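Local coordinates for protein pyridine nucleotide-disulphide oxidoreductase dimerisation region (Escherichia coli BL21, PDB 6KYY) that is a copper-binding FAD flavoprotein of the pyridine nucleotide-disulfide oxidoreductase family (class 1), probably involved in resistance to reactive chlorine species such as hypochlorous acid, at residues B[129-134]-B[293-298]; B[63-68]-B[185-190]; B[141-146]-B[227-232]. All coordinates share one frame; numbering follows the deposited sequence.

Interaction 1. Residues B[129-134]-B[293-298]; sequences KIFINT and NIWAMG. With FAD (flavin-adenine dinucleotide), chain N.
Strands 130-132 and 294-296 run parallel, their axes 4.3 Å apart and 22° from alignment, with Ile130 level with Ile294, Phe131 with Trp295 and Ile132 with Ala296. The hydrogen bonds alternate along the pair: Ile130 N to Asn293 O, Trp295 N to Ile130 O, Ile132 N to Trp295 O and Met297 N to Ile132 O. On one face of the sheet Phe131 and Trp295 run alongside each other in the same direction. Their planes are 24° apart but slid past each other, so the rings barely overlap; the CD2-CE2 side of the phenyl lies over one indole face, Phe131 CE2 being 3.4 Å from Trp295 CE3. Phe131 carries CG anti to its carbonyl carbon (chi1 -52°), a setting that swings the phenyl ring across to its neighbour. The aliphatic part of Lys129 continues the row, CB lying 3.5 Å from Trp295 CZ3, while the methyl CE of Met297, at the bend of its chain, packs 3.6 Å from Phe131 CB. Helix 307-321 lies against this aromatic face through Val317 and Leu321; Ile130, Ile132, Ile294 and Ala296 occupy the other. Past the strand ends, Asn133 ND2 reaches Met297 O at 3.1 Å, approaching from above the carbonyl plane, and makes a weak bond to FAD O1P at 3.4 Å. Its OD1 accepts the backbone N-H of Gly22, which helps set the rotation of the side-chain amide and ties it to the glycine-rich turn. Gly298 brings its CA to 3.2 Å from FAD O2P, so the backbone itself lies against the phosphate. Adjacent parallel strands whose C-terminal ends meet the cofactor pyrophosphate are characteristic of the Rossmann-like FAD domain in this disulfide oxidoreductase family.

Interaction 2. Residues B[63-68]-B[185-190]; sequences HDAQQH and ANFGSK. With CU (copper (II) ion), chain Q.
Ala65 points its methyl group straight at the Phe187 ring: CB sits 3.6 Å from the ring centroid, 11° off the normal, a CH-pi contact over the middle of the face. Phe187 leaves its backbone pointing away from helix 55-65, but with CG anti to the carbonyl carbon (chi1 -82°) the ring folds back and lies broadside to Ala65, its CE1 also 3.5 Å from Ala65 CA. Phe71 meets the same ring edge-to-face. The Ala65 methyl is held from a second direction by Asn186 CB, 3.6 Å from Ala65 CB; Asn186, on helix 175-186, points its CB toward Ala65, and that CB also lies 3.2 Å from Ala65 O. His68, the last residue of a type I turn that begins at Ala65, turns its imidazole edge to the backbone of Asn186, where ND1 gives a weak bond to Asn186 O at 3.5 Å. NE2 of the same His68 ring binds a copper ion lying in the ring plane, at 2.5 Å. With ND1 as donor, NE2 is the nitrogen left to meet the metal; the two partners may help orient the ring, beside a mainly apolar contact round the Ala65 methyl.

Interaction 3. Residues B[141-146]-B[227-232]; sequences PPIPGI and AHVERI. With CU (copper (II) ion), chain S.
Ile143 packs its side chain against residues 229-232, where a type II beta turn from Ile143 to Ile146 lies beside the first strand of the three-stranded antiparallel sheet 231-250. From CB, which points toward the other segment, the side chain forks. The CG2 branch, anti to the backbone N, runs to the peptide joining Glu230 to Arg231 and ends 3.6 Å from Arg231 N; the same methyl touches Val229 CG1 at 3.9 Å and Ile232 CG1 at 4.0 Å. The other branch takes CG1 to 3.7 Å from Val229 O, and its tip, CD1, ends near that carbonyl and Val229 CG1. The Ile143 and Val229 side chains cross at about a right angle, and both also rest on Leu171 of the parallel sheet. The peptide that CG2 covers belongs to a classic beta bulge, in which Glu230 and Arg231 both face His242 of the next strand. Further along the turn, Pro144 sets CD 3.2 Å from Glu230 O, and Ile146 and Ile232 cross obliquely with their CD1 methyls 3.9 Å apart. Gly145, at positive phi, lies level with Ile232. The carbonyls of Gly145 and Ile232 come close as two acceptors, and Thr149 OG1 bonds to both, weakly to the latter. Nearby, His228 NE2 binds a copper ion, though the placement of the metal against the ring is doubtful. One backbone hydrogen bond joins the segments: Ile232 N to Pro144 O, 3.2 Å long and with a C=O...N angle of 171°.

Overall arrangement
All three contacts fall within the same oxidoreductase region, yet none touches another: between centres, interactions 1 and 2 are about 39 Å apart, 1 and 3 about 35 Å, and 2 and 3 about 28 Å. Along the chain the segments come in the order 63-68, 129-134, 141-146, 185-190, 227-232 and 293-298. Interaction 1 therefore brackets interaction 3, whereas interaction 2 crosses both. Interaction 1 adds a strand from far down the chain to the FAD-side mixed sheet, interaction 2 sets helix 55-65 against helix 175-186, and interaction 3 joins the 139-151 loop to sheet 231-250. Between the strands of interaction 1 the chain builds the parallel sheet, probably of the pyridine-nucleotide domain, before strand 294-296 rejoins the FAD-side sheet.

Interaction 1. Residues B[129-134]-B[293-298]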
loop_
_atom_site.group_PDB
_atom_site.type_symbol
_atom_site.label_atom_id
_atom_site.label_comp_id
_atom_site.label_asym_id
_atom_site.label_seq_id
_atom_site.Cartn_x
_atom_site.Cartn_y
_atom_site.Cartn_z
ATOM N N LYS B 129 -2.398 3.773 40.549
ATOM C CA LYS B 129 -3.281 3.938 39.406
ATOM C C LYS B 129 -3.469 2.579 38.751
ATOM O O LYS B 129 -2.536 1.774 38.700
ATOM C CB LYS B 129 -2.716 4.936 38.386
ATOM C CG LYS B 129 -2.056 6.167 38.989
ATOM C CD LYS B 129 -1.632 7.140 37.899
ATOM C CE LYS B 129 -1.200 8.480 38.475
ATOM N NZ LYS B 129 -1.422 8.560 39.945
ATOM N N ILE B 130 -4.678 2.319 38.262
ATOM C CA ILE B 130 -5.000 1.056 37.607
ATOM C C ILE B 130 -5.637 1.356 36.258
ATOM O O ILE B 130 -6.466 2.264 36.138
ATOM C CB ILE B 130 -5.927 0.179 38.475
ATOM C CG1 ILE B 130 -5.391 0.093 39.907
ATOM C CG2 ILE B 130 -6.054 -1.213 37.882
ATOM C CD1 ILE B 130 -6.306 -0.629 40.868
ATOM N N PHE B 131 -5.247 0.590 35.241
ATOM C CA PHE B 131 -5.666 0.822 33.862
ATOM C C PHE B 131 -6.305 -0.453 33.325
ATOM O O PHE B 131 -5.630 -1.478 33.182
ATOM C CB PHE B 131 -4.479 1.251 32.999
ATOM C CG PHE B 131 -3.696 2.401 33.571
ATOM C CD1 PHE B 131 -2.698 2.183 34.509
ATOM C CD2 PHE B 131 -3.954 3.701 33.170
ATOM C CE1 PHE B 131 -1.979 3.239 35.037
ATOM C CE2 PHE B 131 -3.237 4.762 33.694
ATOM C CZ PHE B 131 -2.250 4.529 34.629
ATOM N N ILE B 132 -7.599 -0.386 33.026
ATOM C CA ILE B 132 -8.341 -1.541 32.532
ATOM C C ILE B 132 -8.107 -1.677 31.032
ATOM O O ILE B 132 -8.359 -0.741 30.266
ATOM C CB ILE B 132 -9.837 -1.411 32.851
ATOM C CG1 ILE B 132 -10.060 -1.435 34.365
ATOM C CG2 ILE B 132 -10.628 -2.516 32.166
ATOM C CD1 ILE B 132 -11.515 -1.564 34.770
ATOM N N ASN B 133 -7.633 -2.848 30.609
ATOM C CA ASN B 133 -7.277 -3.104 29.216
ATOM C C ASN B 133 -7.608 -4.542 28.839
ATOM O O ASN B 133 -6.812 -5.234 28.197
ATOM C CB ASN B 133 -5.797 -2.806 28.970
ATOM C CG ASN B 133 -5.459 -2.685 27.497
ATOM O OD1 ASN B 133 -4.300 -2.810 27.104
ATOM N ND2 ASN B 133 -6.471 -2.443 26.673
ATOM N N THR B 134 -8.794 -5.013 29.228
ATOM C CA THR B 134 -9.150 -6.416 29.065
ATOM C C THR B 134 -9.710 -6.752 27.689
ATOM O O THR B 134 -9.825 -7.938 27.362
ATOM C CB THR B 134 -10.165 -6.836 30.134
ATOM O OG1 THR B 134 -11.266 -5.920 30.138
ATOM C CG2 THR B 134 -9.514 -6.846 31.508
ATOM N N ASN B 293 -8.518 7.383 39.740
ATOM C CA ASN B 293 -7.258 6.673 39.526
ATOM C C ASN B 293 -7.452 5.327 38.834
ATOM O O ASN B 293 -6.571 4.463 38.895
ATOM C CB ASN B 293 -6.486 6.486 40.838
ATOM C CG ASN B 293 -6.030 7.800 41.436
ATOM O OD1 ASN B 293 -5.170 8.483 40.879
ATOM N ND2 ASN B 293 -6.606 8.162 42.576
ATOM N N ILE B 294 -8.585 5.130 38.163
ATOM C CA ILE B 294 -8.837 3.935 37.366
ATOM C C ILE B 294 -9.152 4.376 35.944
ATOM O O ILE B 294 -10.074 5.173 35.724
ATOM C CB ILE B 294 -9.979 3.084 37.941
ATOM C CG1 ILE B 294 -9.564 2.442 39.269
ATOM C CG2 ILE B 294 -10.422 2.036 36.921
ATOM C CD1 ILE B 294 -8.631 1.262 39.124
ATOM N N TRP B 295 -8.388 3.865 34.985
ATOM C CA TRP B 295 -8.591 4.146 33.573
ATOM C C TRP B 295 -9.100 2.901 32.861
ATOM O O TRP B 295 -8.963 1.776 33.348
ATOM C CB TRP B 295 -7.292 4.616 32.907
ATOM C CG TRP B 295 -6.877 6.015 33.240
ATOM C CD1 TRP B 295 -6.997 7.115 32.443
ATOM C CD2 TRP B 295 -6.251 6.462 34.448
ATOM N NE1 TRP B 295 -6.495 8.221 33.083
ATOM C CE2 TRP B 295 -6.031 7.847 34.316
ATOM C CE3 TRP B 295 -5.859 5.826 35.631
ATOM C CZ2 TRP B 295 -5.437 8.608 35.322
ATOM C CZ3 TRP B 295 -5.269 6.583 36.626
ATOM C CH2 TRP B 295 -5.065 7.958 36.467
ATOM N N ALA B 296 -9.688 3.117 31.687
ATOM C CA ALA B 296 -10.093 2.035 30.802
ATOM C C ALA B 296 -9.645 2.373 29.389
ATOM O O ALA B 296 -9.829 3.504 28.929
ATOM C CB ALA B 296 -11.605 1.809 30.845
ATOM N N MET B 297 -9.053 1.394 28.709
ATOM C CA MET B 297 -8.539 1.587 27.364
ATOM C C MET B 297 -8.933 0.403 26.496
ATOM O O MET B 297 -9.007 -0.734 26.966
ATOM C CB MET B 297 -7.012 1.743 27.359
ATOM C CG MET B 297 -6.502 3.035 27.973
ATOM S SD MET B 297 -4.764 2.921 28.434
ATOM C CE MET B 297 -4.765 1.394 29.367
ATOM N N GLY B 298 -9.186 0.682 25.224
ATOM C CA GLY B 298 -9.447 -0.366 24.260
ATOM C C GLY B 298 -10.913 -0.743 24.160
ATOM O O GLY B 298 -11.820 -0.003 24.553
HETATM P PA FAD N . -6.892 -6.796 23.752
HETATM O O1A FAD N . -8.206 -7.425 23.474
HETATM O O2A FAD N . -5.907 -6.763 22.578
HETATM O O5B FAD N . -6.206 -7.476 24.988
HETATM C C5B FAD N . -6.972 -8.246 25.939
HETATM C C4B FAD N . -6.016 -9.008 26.823
HETATM O O4B FAD N . -6.442 -8.914 28.202
HETATM C C3B FAD N . -5.884 -10.498 26.506
HETATM O O3B FAD N . -4.517 -10.893 26.515
HETATM C C2B FAD N . -6.684 -11.168 27.628
HETATM O O2B FAD N . -6.175 -12.459 27.942
HETATM C C1B FAD N . -6.440 -10.200 28.780
HETATM N N9A FAD N . -7.456 -10.240 29.829
HETATM C C8A FAD N . -8.816 -10.222 29.667
HETATM N N7A FAD N . -9.490 -10.271 30.793
HETATM C C5A FAD N . -8.501 -10.327 31.763
HETATM C C6A FAD N . -8.553 -10.395 33.170
HETATM N N6A FAD N . -9.689 -10.419 33.871
HETATM N N1A FAD N . -7.380 -10.436 33.840
HETATM C C2A FAD N . -6.240 -10.412 33.144
HETATM N N3A FAD N . -6.068 -10.350 31.822
HETATM C C4A FAD N . -7.243 -10.308 31.185
HETATM N N1 FAD N . -8.498 -4.372 14.657
HETATM C C2 FAD N . -7.969 -3.594 13.666
HETATM O O2 FAD N . -7.589 -2.438 13.884
HETATM N N3 FAD N . -7.849 -4.103 12.385
HETATM C C4 FAD N . -8.237 -5.360 11.967
HETATM O O4 FAD N . -8.069 -5.702 10.799
HETATM C C4X FAD N . -8.803 -6.178 13.027
HETATM N N5 FAD N . -9.165 -7.392 12.734
HETATM C C5X FAD N . -9.699 -8.174 13.745
HETATM C C6 FAD N . -10.110 -9.470 13.442
HETATM C C7 FAD N . -10.651 -10.296 14.422
HETATM C C7M FAD N . -11.085 -11.692 14.059
HETATM C C8 FAD N . -10.788 -9.816 15.734
HETATM C C8M FAD N . -11.369 -10.684 16.818
HETATM C C9 FAD N . -10.380 -8.522 16.041
HETATM C C9A FAD N . -9.837 -7.701 15.059
HETATM N N10 FAD N . -9.408 -6.388 15.336
HETATM C C10 FAD N . -8.887 -5.597 14.343
HETATM C "C1'" FAD N . -9.534 -5.827 16.690
HETATM C "C2'" FAD N . -8.277 -6.000 17.536
HETATM O "O2'" FAD N . -8.018 -7.386 17.762
HETATM C "C3'" FAD N . -8.480 -5.303 18.882
HETATM O "O3'" FAD N . -9.334 -4.180 18.698
HETATM C "C4'" FAD N . -7.186 -4.836 19.551
HETATM O "O4'" FAD N . -6.432 -5.973 19.975
HETATM C "C5'" FAD N . -7.436 -3.903 20.718
HETATM O "O5'" FAD N . -7.667 -4.686 21.907
HETATM P P FAD N . -7.481 -4.065 23.342
HETATM O O1P FAD N . -6.286 -3.107 23.338
HETATM O O2P FAD N . -8.748 -3.466 23.816
HETATM O O3P FAD N . -7.098 -5.306 24.253
#

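Interaction 2. Residues B[63-68]-B[185-190]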
loop_
_atom_site.group_PDB
_atom_site.type_symbol
_atom_site.label_atom_id
_atom_site.label_comp_id
_atom_site.label_asym_id
_atom_site.label_seq_id
_atom_site.Cartn_x
_atom_site.Cartn_y
_atom_site.Cartn_z
ATOM N N HIS B 63 -3.337 -13.387 3.144
ATOM C CA HIS B 63 -2.244 -13.221 2.191
ATOM C C HIS B 63 -1.857 -14.553 1.562
ATOM O O HIS B 63 -1.532 -14.612 0.370
ATOM C CB HIS B 63 -1.038 -12.580 2.877
ATOM C CG HIS B 63 0.129 -12.361 1.964
ATOM N ND1 HIS B 63 1.137 -13.288 1.809
ATOM C CD2 HIS B 63 0.445 -11.323 1.153
ATOM C CE1 HIS B 63 2.025 -12.830 0.945
ATOM N NE2 HIS B 63 1.629 -11.639 0.532
ATOM N N ASP B 64 -1.885 -15.634 2.346
ATOM C CA ASP B 64 -1.625 -16.955 1.785
ATOM C C ASP B 64 -2.817 -17.453 0.980
ATOM O O ASP B 64 -2.645 -18.117 -0.050
ATOM C CB ASP B 64 -1.280 -17.942 2.900
ATOM C CG ASP B 64 0.209 -18.014 3.176
ATOM O OD1 ASP B 64 0.996 -17.565 2.316
ATOM O OD2 ASP B 64 0.592 -18.520 4.252
ATOM N N ALA B 65 -4.035 -17.142 1.433
ATOM C CA ALA B 65 -5.226 -17.565 0.704
ATOM C C ALA B 65 -5.319 -16.897 -0.660
ATOM O O ALA B 65 -5.851 -17.492 -1.604
ATOM C CB ALA B 65 -6.479 -17.270 1.527
ATOM N N GLN B 66 -4.810 -15.669 -0.786
ATOM C CA GLN B 66 -4.793 -14.999 -2.080
ATOM C C GLN B 66 -3.876 -15.696 -3.075
ATOM O O GLN B 66 -4.079 -15.560 -4.287
ATOM C CB GLN B 66 -4.366 -13.541 -1.910
ATOM C CG GLN B 66 -5.438 -12.651 -1.307
ATOM C CD GLN B 66 -4.956 -11.235 -1.063
ATOM O OE1 GLN B 66 -3.805 -10.900 -1.346
ATOM N NE2 GLN B 66 -5.836 -10.392 -0.535
ATOM N N GLN B 67 -2.880 -16.437 -2.595
ATOM C CA GLN B 67 -1.972 -17.190 -3.449
ATOM C C GLN B 67 -2.425 -18.630 -3.665
ATOM O O GLN B 67 -1.681 -19.413 -4.263
ATOM C CB GLN B 67 -0.559 -17.174 -2.859
ATOM C CG GLN B 67 0.250 -15.935 -3.209
ATOM C CD GLN B 67 1.512 -15.808 -2.377
ATOM O OE1 GLN B 67 1.653 -16.456 -1.340
ATOM N NE2 GLN B 67 2.437 -14.971 -2.828
ATOM N N HIS B 68 -3.621 -18.987 -3.190
ATOM C CA HIS B 68 -4.168 -20.338 -3.338
ATOM C C HIS B 68 -3.230 -21.386 -2.743
ATOM O O HIS B 68 -3.068 -22.484 -3.280
ATOM C CB HIS B 68 -4.483 -20.649 -4.803
ATOM C CG HIS B 68 -5.280 -19.581 -5.486
ATOM N ND1 HIS B 68 -6.583 -19.292 -5.146
ATOM C CD2 HIS B 68 -4.955 -18.728 -6.487
ATOM C CE1 HIS B 68 -7.028 -18.309 -5.908
ATOM N NE2 HIS B 68 -6.060 -17.949 -6.730
ATOM N N ALA B 185 -13.013 -19.028 1.055
ATOM C CA ALA B 185 -13.362 -19.227 -0.348
ATOM C C ALA B 185 -12.142 -19.093 -1.246
ATOM O O ALA B 185 -12.116 -19.657 -2.347
ATOM C CB ALA B 185 -14.447 -18.241 -0.773
ATOM N N ASN B 186 -11.124 -18.353 -0.799
ATOM C CA ASN B 186 -9.862 -18.312 -1.528
ATOM C C ASN B 186 -9.110 -19.630 -1.390
ATOM O O ASN B 186 -8.445 -20.076 -2.333
ATOM C CB ASN B 186 -9.004 -17.152 -1.027
ATOM C CG ASN B 186 -9.274 -15.860 -1.771
ATOM O OD1 ASN B 186 -9.827 -15.865 -2.871
ATOM N ND2 ASN B 186 -8.878 -14.744 -1.174
ATOM N N PHE B 187 -9.207 -20.264 -0.220
ATOM C CA PHE B 187 -8.573 -21.555 0.016
ATOM C C PHE B 187 -9.260 -22.695 -0.726
ATOM O O PHE B 187 -8.740 -23.815 -0.714
ATOM C CB PHE B 187 -8.557 -21.862 1.514
ATOM C CG PHE B 187 -7.433 -21.202 2.266
ATOM C CD1 PHE B 187 -6.144 -21.207 1.763
ATOM C CD2 PHE B 187 -7.668 -20.583 3.483
ATOM C CE1 PHE B 187 -5.111 -20.606 2.458
ATOM C CE2 PHE B 187 -6.640 -19.979 4.181
ATOM C CZ PHE B 187 -5.361 -19.990 3.668
ATOM N N GLY B 188 -10.403 -22.442 -1.356
ATOM C CA GLY B 188 -11.129 -23.458 -2.088
ATOM C C GLY B 188 -12.390 -23.969 -1.423
ATOM O O GLY B 188 -12.911 -25.007 -1.845
ATOM N N SER B 189 -12.901 -23.276 -0.410
ATOM C CA SER B 189 -14.055 -23.732 0.352
ATOM C C SER B 189 -15.319 -23.012 -0.104
ATOM O O SER B 189 -15.286 -21.823 -0.432
ATOM C CB SER B 189 -13.836 -23.499 1.849
ATOM O OG SER B 189 -15.068 -23.421 2.542
ATOM N N LYS B 190 -16.429 -23.745 -0.132
ATOM C CA LYS B 190 -17.732 -23.125 -0.321
ATOM C C LYS B 190 -18.183 -22.490 0.987
ATOM O O LYS B 190 -18.059 -23.089 2.060
ATOM C CB LYS B 190 -18.764 -24.149 -0.797
ATOM C CG LYS B 190 -20.053 -23.518 -1.313
ATOM C CD LYS B 190 -21.184 -24.531 -1.440
ATOM C CE LYS B 190 -22.520 -23.831 -1.667
ATOM N NZ LYS B 190 -23.575 -24.756 -2.174
HETATM CU CU CU Q . -7.028 -15.881 -7.863
#

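Interaction 3. Residues B[141-146]-B[227-232]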
loop_
_atom_site.group_PDB
_atom_site.type_symbol
_atom_site.label_atom_id
_atom_site.label_comp_id
_atom_site.label_asym_id
_atom_site.label_seq_id
_atom_site.Cartn_x
_atom_site.Cartn_y
_atom_site.Cartn_z
ATOM N N PRO B 141 -24.933 -15.922 20.214
ATOM C CA PRO B 141 -26.371 -15.695 20.088
ATOM C C PRO B 141 -27.153 -16.754 20.840
ATOM O O PRO B 141 -26.699 -17.904 20.976
ATOM C CB PRO B 141 -26.613 -15.790 18.569
ATOM C CG PRO B 141 -25.259 -15.634 17.943
ATOM C CD PRO B 141 -24.302 -16.227 18.921
ATOM N N PRO B 142 -28.342 -16.417 21.348
ATOM C CA PRO B 142 -29.134 -17.385 22.138
ATOM C C PRO B 142 -29.891 -18.370 21.255
ATOM O O PRO B 142 -31.119 -18.349 21.128
ATOM C CB PRO B 142 -30.067 -16.472 22.947
ATOM C CG PRO B 142 -29.884 -15.061 22.406
ATOM C CD PRO B 142 -29.047 -15.139 21.177
ATOM N N ILE B 143 -29.144 -19.264 20.625
ATOM C CA ILE B 143 -29.691 -20.302 19.753
ATOM C C ILE B 143 -29.437 -21.650 20.412
ATOM O O ILE B 143 -28.290 -21.944 20.767
ATOM C CB ILE B 143 -29.068 -20.255 18.346
ATOM C CG1 ILE B 143 -29.121 -18.830 17.790
ATOM C CG2 ILE B 143 -29.784 -21.217 17.412
ATOM C CD1 ILE B 143 -28.180 -18.590 16.629
ATOM N N PRO B 144 -30.459 -22.486 20.598
ATOM C CA PRO B 144 -30.256 -23.754 21.311
ATOM C C PRO B 144 -29.274 -24.664 20.589
ATOM O O PRO B 144 -29.266 -24.754 19.358
ATOM C CB PRO B 144 -31.662 -24.369 21.354
ATOM C CG PRO B 144 -32.599 -23.233 21.110
ATOM C CD PRO B 144 -31.869 -22.261 20.240
ATOM N N GLY B 145 -28.439 -25.341 21.372
ATOM C CA GLY B 145 -27.489 -26.285 20.820
ATOM C C GLY B 145 -26.258 -25.675 20.195
ATOM O O GLY B 145 -25.628 -26.315 19.349
ATOM N N ILE B 146 -25.890 -24.455 20.582
ATOM C CA ILE B 146 -24.693 -23.830 20.029
ATOM C C ILE B 146 -23.459 -24.111 20.885
ATOM O O ILE B 146 -22.352 -24.228 20.352
ATOM C CB ILE B 146 -24.918 -22.316 19.854
ATOM C CG1 ILE B 146 -23.733 -21.673 19.129
ATOM C CG2 ILE B 146 -25.158 -21.637 21.196
ATOM C CD1 ILE B 146 -24.074 -20.369 18.445
ATOM N N ALA B 227 -32.453 -14.026 8.075
ATOM C CA ALA B 227 -32.141 -15.324 8.665
ATOM C C ALA B 227 -32.301 -15.253 10.178
ATOM O O ALA B 227 -31.534 -14.563 10.859
ATOM C CB ALA B 227 -30.727 -15.761 8.288
ATOM N N HIS B 228 -33.293 -15.967 10.700
ATOM C CA HIS B 228 -33.441 -16.202 12.134
ATOM C C HIS B 228 -33.173 -17.685 12.370
ATOM O O HIS B 228 -34.072 -18.518 12.225
ATOM C CB HIS B 228 -34.823 -15.794 12.634
ATOM C CG HIS B 228 -34.988 -15.923 14.118
ATOM N ND1 HIS B 228 -34.039 -15.477 15.013
ATOM C CD2 HIS B 228 -35.987 -16.452 14.862
ATOM C CE1 HIS B 228 -34.448 -15.723 16.245
ATOM N NE2 HIS B 228 -35.627 -16.315 16.182
ATOM N N VAL B 229 -31.932 -18.010 12.717
ATOM C CA VAL B 229 -31.546 -19.391 12.988
ATOM C C VAL B 229 -32.072 -19.786 14.361
ATOM O O VAL B 229 -31.906 -19.049 15.340
ATOM C CB VAL B 229 -30.021 -19.554 12.900
ATOM C CG1 VAL B 229 -29.585 -20.869 13.527
ATOM C CG2 VAL B 229 -29.566 -19.471 11.450
ATOM N N GLU B 230 -32.709 -20.956 14.440
ATOM C CA GLU B 230 -33.422 -21.358 15.642
ATOM C C GLU B 230 -32.885 -22.615 16.313
ATOM O O GLU B 230 -33.259 -22.877 17.461
ATOM C CB GLU B 230 -34.913 -21.553 15.328
ATOM C CG GLU B 230 -35.569 -20.313 14.735
ATOM C CD GLU B 230 -36.921 -20.598 14.115
ATOM O OE1 GLU B 230 -37.097 -21.694 13.544
ATOM O OE2 GLU B 230 -37.807 -19.720 14.196
ATOM N N ARG B 231 -32.029 -23.394 15.652
ATOM C CA ARG B 231 -31.424 -24.551 16.300
ATOM C C ARG B 231 -30.206 -25.003 15.507
ATOM O O ARG B 231 -30.174 -24.905 14.277
ATOM C CB ARG B 231 -32.414 -25.712 16.445
ATOM C CG ARG B 231 -31.952 -26.797 17.411
ATOM C CD ARG B 231 -32.946 -27.948 17.511
ATOM N NE ARG B 231 -33.634 -28.210 16.250
ATOM C CZ ARG B 231 -34.880 -27.829 15.986
ATOM N NH1 ARG B 231 -35.576 -27.160 16.896
ATOM N NH2 ARG B 231 -35.428 -28.108 14.811
ATOM N N ILE B 232 -29.211 -25.506 16.233
ATOM C CA ILE B 232 -27.961 -25.998 15.666
ATOM C C ILE B 232 -27.763 -27.433 16.137
ATOM O O ILE B 232 -27.813 -27.706 17.342
ATOM C CB ILE B 232 -26.770 -25.113 16.079
ATOM C CG1 ILE B 232 -27.094 -23.639 15.816
ATOM C CG2 ILE B 232 -25.508 -25.540 15.348
ATOM C CD1 ILE B 232 -25.915 -22.709 15.975
HETATM CU CU CU S . -35.281 -16.409 18.250
#